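Local coordinates for uncharacterized protein (Bacteroides eggerthii DSM 20697, PDB 4ECO) that is of unknown function but, as a leucine-rich repeat solenoid, probably offers its curved surface for binding other proteins, at residues Q546-A549 / R553-R556; I472-N475 / D479-E482; F62-E65 / G70-P73. One frame throughout, in Å; residues are numbered along the deposited sequence.

Contact 1 of 3, residues Q546-A549 / R553-R556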
loop_
_atom_site.group_PDB
_atom_site.type_symbol
_atom_site.label_atom_id
_atom_site.label_comp_id
_atom_site.label_asym_id
_atom_site.label_seq_id
_atom_site.Cartn_x
_atom_site.Cartn_y
_atom_site.Cartn_z
ATOM N N GLN A 546 -29.984 16.143 -4.215
ATOM C CA GLN A 546 -29.634 17.573 -4.230
ATOM C C GLN A 546 -30.375 18.289 -3.086
ATOM O O GLN A 546 -31.601 18.220 -3.000
ATOM C CB GLN A 546 -29.940 18.240 -5.584
ATOM C CG GLN A 546 -29.202 17.635 -6.765
ATOM C CD GLN A 546 -27.716 17.675 -6.615
ATOM O OE1 GLN A 546 -27.096 18.726 -6.684
ATOM N NE2 GLN A 546 -27.115 16.520 -6.447
ATOM N N ARG A 547 -29.624 18.926 -2.188
ATOM C CA ARG A 547 -30.170 19.607 -1.005
ATOM C C ARG A 547 -29.513 20.965 -0.738
ATOM O O ARG A 547 -28.331 21.140 -1.053
ATOM C CB ARG A 547 -29.986 18.747 0.267
ATOM C CG ARG A 547 -30.639 17.369 0.281
ATOM C CD ARG A 547 -32.157 17.352 0.367
ATOM N NE ARG A 547 -32.619 15.969 0.304
ATOM C CZ ARG A 547 -32.781 15.293 -0.826
ATOM N NH1 ARG A 547 -32.595 15.890 -1.996
ATOM N NH2 ARG A 547 -33.165 14.024 -0.797
ATOM N N ASP A 548 -30.248 21.904 -0.100
ATOM C CA ASP A 548 -29.661 23.188 0.277
ATOM C C ASP A 548 -29.239 23.109 1.761
ATOM O O ASP A 548 -29.332 22.033 2.372
ATOM C CB ASP A 548 -30.604 24.372 -0.013
ATOM C CG ASP A 548 -31.920 24.442 0.746
ATOM O OD1 ASP A 548 -32.095 23.666 1.713
ATOM O OD2 ASP A 548 -32.766 25.303 0.389
ATOM N N ALA A 549 -28.767 24.228 2.333
ATOM C CA ALA A 549 -28.337 24.258 3.735
ATOM C C ALA A 549 -29.484 23.901 4.705
ATOM O O ALA A 549 -29.247 23.257 5.729
ATOM C CB ALA A 549 -27.794 25.634 4.071
ATOM N N ARG A 553 -35.148 19.930 -0.947
ATOM C CA ARG A 553 -34.823 19.255 -2.202
ATOM C C ARG A 553 -34.847 20.294 -3.301
ATOM O O ARG A 553 -35.928 20.746 -3.720
ATOM C CB ARG A 553 -35.796 18.100 -2.476
ATOM C CG ARG A 553 -35.768 17.019 -1.419
ATOM C CD ARG A 553 -36.413 15.777 -1.945
ATOM N NE ARG A 553 -36.369 14.686 -0.973
ATOM C CZ ARG A 553 -36.654 13.416 -1.259
ATOM N NH1 ARG A 553 -36.986 13.062 -2.498
ATOM N NH2 ARG A 553 -36.608 12.496 -0.312
ATOM N N THR A 554 -33.645 20.728 -3.712
ATOM C CA THR A 554 -33.435 21.806 -4.687
ATOM C C THR A 554 -33.720 21.419 -6.136
ATOM O O THR A 554 -34.213 22.278 -6.857
ATOM C CB THR A 554 -31.993 22.326 -4.608
ATOM O OG1 THR A 554 -31.074 21.230 -4.659
ATOM C CG2 THR A 554 -31.733 23.168 -3.366
ATOM N N LEU A 555 -33.407 20.169 -6.580
ATOM C CA LEU A 555 -33.569 19.806 -7.990
ATOM C C LEU A 555 -34.971 19.298 -8.315
ATOM O O LEU A 555 -35.356 18.180 -7.962
ATOM C CB LEU A 555 -32.530 18.790 -8.445
ATOM C CG LEU A 555 -32.386 18.588 -9.952
ATOM C CD1 LEU A 555 -31.905 19.860 -10.650
ATOM C CD2 LEU A 555 -31.454 17.430 -10.245
ATOM N N ARG A 556 -35.707 20.149 -9.046
ATOM C CA ARG A 556 -37.078 19.906 -9.479
ATOM C C ARG A 556 -37.139 19.763 -11.020
ATOM O O ARG A 556 -38.115 19.206 -11.544
ATOM C CB ARG A 556 -38.001 21.046 -8.978
ATOM C CG ARG A 556 -38.097 21.081 -7.442
ATOM C CD ARG A 556 -38.694 22.343 -6.873
ATOM N NE ARG A 556 -40.146 22.341 -7.011
ATOM C CZ ARG A 556 -40.905 23.430 -6.959
ATOM N NH1 ARG A 556 -40.353 24.625 -6.787
ATOM N NH2 ARG A 556 -42.222 23.337 -7.105
HETATM O O HOH W 1 -33.398 17.557 -4.913
#
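Arg547 and Arg553 both set CG anti to their carbonyl carbons (chi1 near -60°); Arg547 then bends at chi2, while Arg553 runs straight from CG to NE, and the two chains run alongside each other in the same direction. They sit in the loop of a leucine-rich repeat between strands 540-542 and 570-572. The guanidinium planes are only 15° apart, with Arg547 NH2 over one face of Arg553, 3.3 Å from its NE, and CG of Arg553 over one face of Arg547. Two like charges this close probably depend on outside partners: Asp596 pairs with Arg553 NH2, and backbone carbonyls of Asn576 and Ser575 take Arg553 NH1 and Arg547 NH1. At the backbone, Gln546 O gathers several donors. Thr554 N reaches it in a weak bond of 3.3 Å, and a water that donates to it at 2.7 Å accepts from Leu555 N, linking the two segments. Thr554 OG1, bonded to Phe525 O of the previous coil, lies against Gln546 CB, while Thr554 CG2 touches Asp548 CB. Arg547 NH1 meets Gln546 O at 2.7 Å from above the carbonyl plane, 61° out of it.

Contact 2 of 3, residues I472-N475 / D479-E482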
loop_
_atom_site.group_PDB
_atom_site.type_symbol
_atom_site.label_atom_id
_atom_site.label_comp_id
_atom_site.label_asym_id
_atom_site.label_seq_id
_atom_site.Cartn_x
_atom_site.Cartn_y
_atom_site.Cartn_z
ATOM N N ILE A 472 -17.912 25.904 -9.903
ATOM C CA ILE A 472 -16.764 25.741 -10.799
ATOM C C ILE A 472 -17.008 26.799 -11.888
ATOM O O ILE A 472 -17.717 26.530 -12.872
ATOM C CB ILE A 472 -16.527 24.295 -11.355
ATOM C CG1 ILE A 472 -16.905 23.138 -10.380
ATOM C CG2 ILE A 472 -15.134 24.155 -11.951
ATOM C CD1 ILE A 472 -16.019 22.842 -9.235
ATOM N N PRO A 473 -16.529 28.049 -11.658
ATOM C CA PRO A 473 -16.835 29.143 -12.590
ATOM C C PRO A 473 -16.133 29.058 -13.950
ATOM O O PRO A 473 -15.312 28.172 -14.213
ATOM C CB PRO A 473 -16.359 30.377 -11.833
ATOM C CG PRO A 473 -15.282 29.882 -10.951
ATOM C CD PRO A 473 -15.725 28.532 -10.517
ATOM N N LYS A 474 -16.499 30.032 -14.802
ATOM C CA LYS A 474 -16.130 30.291 -16.186
ATOM C C LYS A 474 -14.747 29.719 -16.535
ATOM O O LYS A 474 -14.720 28.760 -17.292
ATOM C CB LYS A 474 -16.201 31.813 -16.500
ATOM C CG LYS A 474 -15.974 32.166 -17.964
ATOM C CD LYS A 474 -16.687 33.444 -18.435
ATOM C CE LYS A 474 -15.873 34.701 -18.285
ATOM N NZ LYS A 474 -16.257 35.729 -19.293
ATOM N N ASN A 475 -13.630 30.260 -16.028
ATOM C CA ASN A 475 -12.361 29.709 -16.483
ATOM C C ASN A 475 -11.669 28.916 -15.372
ATOM O O ASN A 475 -10.799 29.432 -14.662
ATOM C CB ASN A 475 -11.481 30.820 -17.018
ATOM C CG ASN A 475 -11.997 31.398 -18.303
ATOM O OD1 ASN A 475 -12.136 30.704 -19.312
ATOM N ND2 ASN A 475 -12.279 32.685 -18.291
ATOM N N ASP A 479 -8.379 28.827 -20.016
ATOM C CA ASP A 479 -8.209 30.289 -20.026
ATOM C C ASP A 479 -9.259 30.825 -21.001
ATOM O O ASP A 479 -9.708 30.072 -21.862
ATOM C CB ASP A 479 -6.765 30.715 -20.388
ATOM C CG ASP A 479 -5.707 30.533 -19.296
ATOM O OD1 ASP A 479 -6.086 30.327 -18.113
ATOM O OD2 ASP A 479 -4.507 30.637 -19.616
ATOM N N GLU A 480 -9.687 32.082 -20.849
ATOM C CA GLU A 480 -10.762 32.699 -21.644
ATOM C C GLU A 480 -10.751 32.313 -23.133
ATOM O O GLU A 480 -11.819 31.949 -23.642
ATOM C CB GLU A 480 -10.746 34.237 -21.541
ATOM C CG GLU A 480 -12.011 34.899 -22.073
ATOM C CD GLU A 480 -13.311 34.591 -21.344
ATOM O OE1 GLU A 480 -13.342 34.745 -20.101
ATOM O OE2 GLU A 480 -14.309 34.246 -22.018
ATOM N N ASN A 481 -9.597 32.398 -23.827
ATOM C CA ASN A 481 -9.625 32.113 -25.260
ATOM C C ASN A 481 -8.652 30.985 -25.665
ATOM O O ASN A 481 -8.353 30.828 -26.860
ATOM C CB ASN A 481 -9.326 33.400 -26.052
ATOM C CG ASN A 481 -10.272 34.545 -25.736
ATOM O OD1 ASN A 481 -9.879 35.551 -25.121
ATOM N ND2 ASN A 481 -11.545 34.405 -26.119
ATOM N N GLU A 482 -8.236 30.151 -24.704
ATOM C CA GLU A 482 -7.340 29.041 -25.013
ATOM C C GLU A 482 -7.539 27.881 -24.026
ATOM O O GLU A 482 -7.700 28.096 -22.820
ATOM C CB GLU A 482 -5.860 29.505 -25.048
ATOM C CG GLU A 482 -5.185 29.878 -23.730
ATOM C CD GLU A 482 -4.588 31.275 -23.621
ATOM O OE1 GLU A 482 -5.249 32.256 -24.040
ATOM O OE2 GLU A 482 -3.481 31.389 -23.048
#
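Glu480 extends from the second position of a type I beta turn, Asp479 to Glu482, and crosses to Lys474 and Asn475 in a surface loop of the leucine-rich repeat solenoid. Its CB lies 3.9 Å from Asn475 ND2. CG stands anti to the backbone N, and a bend at chi2, 64°, brings the carboxylate round to the NH2 end of the Asn475 amide, with CD 3.7 Å from ND2. At the tip OE1 does the work: it accepts a hydrogen bond of 2.9 Å from Asn475 ND2 and forms a salt bridge of 3.2 Å with Lys474 NZ. OE2 stays farther from the ammonium group, at 3.7 Å from NZ. Amide and carboxylate planes stand nearly perpendicular, 89° apart. The other end of the amide, Asn475 OD1, takes a hydrogen bond from Lys478 NZ, which also bonds Glu480 O, so one lysine links both sides of the loop. An alanine in place of Asn475 would probably leave Glu480 OE1 with Lys474 as its sole partner across the contact and deprive Lys478 NZ of an acceptor. Asn475 ND2 approaches OE1 from above the carboxylate plane, 57° out of it, while OE1 lies within the amide's own plane.

Contact 3 of 3, residues F62-E65 / G70-P73; sequences FNKE and GAQP
The backbones of Phe62-Glu65 and Gly70-Pro73 stay well apart where Phe62 and Lys64 reach over to Ala71 and Gln72: the closest CA pair, Phe62 and Gln72, is 9.1 Å apart. The first segment reverses through an inverse gamma turn centred on Asn63, with a weak bond from Lys64 N to Phe62 O, and the second leads toward strand 75-77 in the N-terminal part of the leucine-rich repeat protein. The contact is therefore made largely by side chains. Lys64 starts with CG between its backbone N and carbonyl carbon (chi1 61°), then bends at chi2 and brings NZ to Ala71 O, a hydrogen bond of 3.0 Å with the donor tilted 16° from the carbonyl plane. The same NZ also donates to a water, 3.0 Å away, which in turn donates to Gln72 OE1 at 2.8 Å. The Gln72 side chain, bent at chi2, runs antiparallel to the Lys64 side chain and crosses that of Phe62 at about a right angle. Its NE2 sits over one face of the phenyl ring, 3.6 Å from CE1, with ring and amide planes 37° apart. That nitrogen is already held by the backbone carbonyls of Trp69 and Asn61, which fix the amide above the ring. Phe62 also meets Trp69 edge-to-face and packs against Trp39 of helix 27-41, so the aromatic cluster joins this loop to the helix. The chemistry divides the contact into an aromatic side, where the amide nitrogen of the buried Gln72 rests over one face of Phe62, and a polar side, where the ammonium group serves a backbone carbonyl and, through water, the amide oxygen. Because Lys64 meets neutral acceptors here, its charge is probably eased by dipoles and water instead of a carboxylate across this contact.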
loop_
_atom_site.group_PDB
_atom_site.type_symbol
_atom_site.label_atom_id
_atom_site.label_comp_id
_atom_site.label_asym_id
_atom_site.label_seq_id
_atom_site.Cartn_x
_atom_site.Cartn_y
_atom_site.Cartn_z
ATOM N N PHE A 62 12.639 -37.247 13.561
ATOM C CA PHE A 62 14.006 -37.767 13.670
ATOM C C PHE A 62 13.970 -39.278 13.958
ATOM O O PHE A 62 15.008 -39.894 14.237
ATOM C CB PHE A 62 14.809 -36.976 14.734
ATOM C CG PHE A 62 14.974 -35.519 14.363
ATOM C CD1 PHE A 62 15.961 -35.120 13.467
ATOM C CD2 PHE A 62 14.100 -34.555 14.855
ATOM C CE1 PHE A 62 16.055 -33.793 13.057
ATOM C CE2 PHE A 62 14.204 -33.229 14.447
ATOM C CZ PHE A 62 15.176 -32.859 13.547
ATOM N N ASN A 63 12.784 -39.879 13.809
ATOM C CA ASN A 63 12.594 -41.319 13.941
ATOM C C ASN A 63 12.821 -42.003 12.563
ATOM O O ASN A 63 11.982 -42.743 12.062
ATOM C CB ASN A 63 11.224 -41.614 14.525
ATOM C CG ASN A 63 11.103 -41.223 15.979
ATOM O OD1 ASN A 63 12.102 -41.099 16.711
ATOM N ND2 ASN A 63 9.864 -41.078 16.439
ATOM N N LYS A 64 13.970 -41.693 11.955
ATOM C CA LYS A 64 14.473 -42.196 10.680
ATOM C C LYS A 64 16.003 -42.201 10.749
ATOM O O LYS A 64 16.554 -41.673 11.717
ATOM C CB LYS A 64 13.930 -41.374 9.494
ATOM C CG LYS A 64 14.256 -39.889 9.431
ATOM C CD LYS A 64 13.058 -39.191 8.848
ATOM C CE LYS A 64 13.343 -37.937 8.071
ATOM N NZ LYS A 64 12.107 -37.453 7.394
ATOM N N GLU A 65 16.691 -42.808 9.764
ATOM C CA GLU A 65 18.155 -42.872 9.706
ATOM C C GLU A 65 18.769 -41.473 9.725
ATOM O O GLU A 65 18.162 -40.548 9.209
ATOM C CB GLU A 65 18.603 -43.650 8.466
ATOM C CG GLU A 65 18.504 -45.147 8.691
ATOM C CD GLU A 65 19.547 -45.727 9.630
ATOM O OE1 GLU A 65 20.615 -45.092 9.779
ATOM O OE2 GLU A 65 19.329 -46.840 10.168
ATOM N N GLY A 70 17.971 -34.616 7.106
ATOM C CA GLY A 70 17.911 -33.394 6.311
ATOM C C GLY A 70 16.551 -33.154 5.692
ATOM O O GLY A 70 16.193 -32.007 5.397
ATOM N N ALA A 71 15.794 -34.258 5.498
ATOM C CA ALA A 71 14.445 -34.290 4.948
ATOM C C ALA A 71 13.436 -33.833 6.014
ATOM O O ALA A 71 12.951 -34.623 6.827
ATOM C CB ALA A 71 14.119 -35.678 4.433
ATOM N N GLN A 72 13.165 -32.523 6.011
ATOM C CA GLN A 72 12.279 -31.885 6.969
ATOM C C GLN A 72 11.449 -30.802 6.342
ATOM O O GLN A 72 11.981 -30.005 5.561
ATOM C CB GLN A 72 13.069 -31.240 8.152
ATOM C CG GLN A 72 14.014 -32.148 8.958
ATOM C CD GLN A 72 13.349 -33.328 9.584
ATOM O OE1 GLN A 72 12.120 -33.403 9.682
ATOM N NE2 GLN A 72 14.157 -34.296 9.999
ATOM N N PRO A 73 10.165 -30.675 6.778
ATOM C CA PRO A 73 9.347 -29.548 6.305
ATOM C C PRO A 73 9.971 -28.206 6.751
ATOM O O PRO A 73 10.288 -28.023 7.925
ATOM C CB PRO A 73 7.984 -29.821 6.949
ATOM C CG PRO A 73 8.265 -30.666 8.122
ATOM C CD PRO A 73 9.412 -31.517 7.739
HETATM O O HOH W 2 10.461 -35.082 8.180
#

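In the fold
Along the chain contact 3 comes first, then contact 2, then contact 1, each completed before the next begins. Contact 3 lies between helix 27-41 and strand 75-77, near the N-terminal end of the solenoid. Contact 2 follows strand 461-463 and reaches the short strands 478-479 and 482-483, whereas contact 1 lies within the loop between strands 540-542 and 570-572. Contacts 1 and 2 are neighbours toward the C-terminal end, with centres about 27 Å apart and nearest atoms about 12 Å apart. Contact 3 sits on the opposite side of the chain's centre, its own centre about 75 Å from that of contact 1 and about 77 Å from that of contact 2. All three thus belong to separate loops of an elongated repeat array.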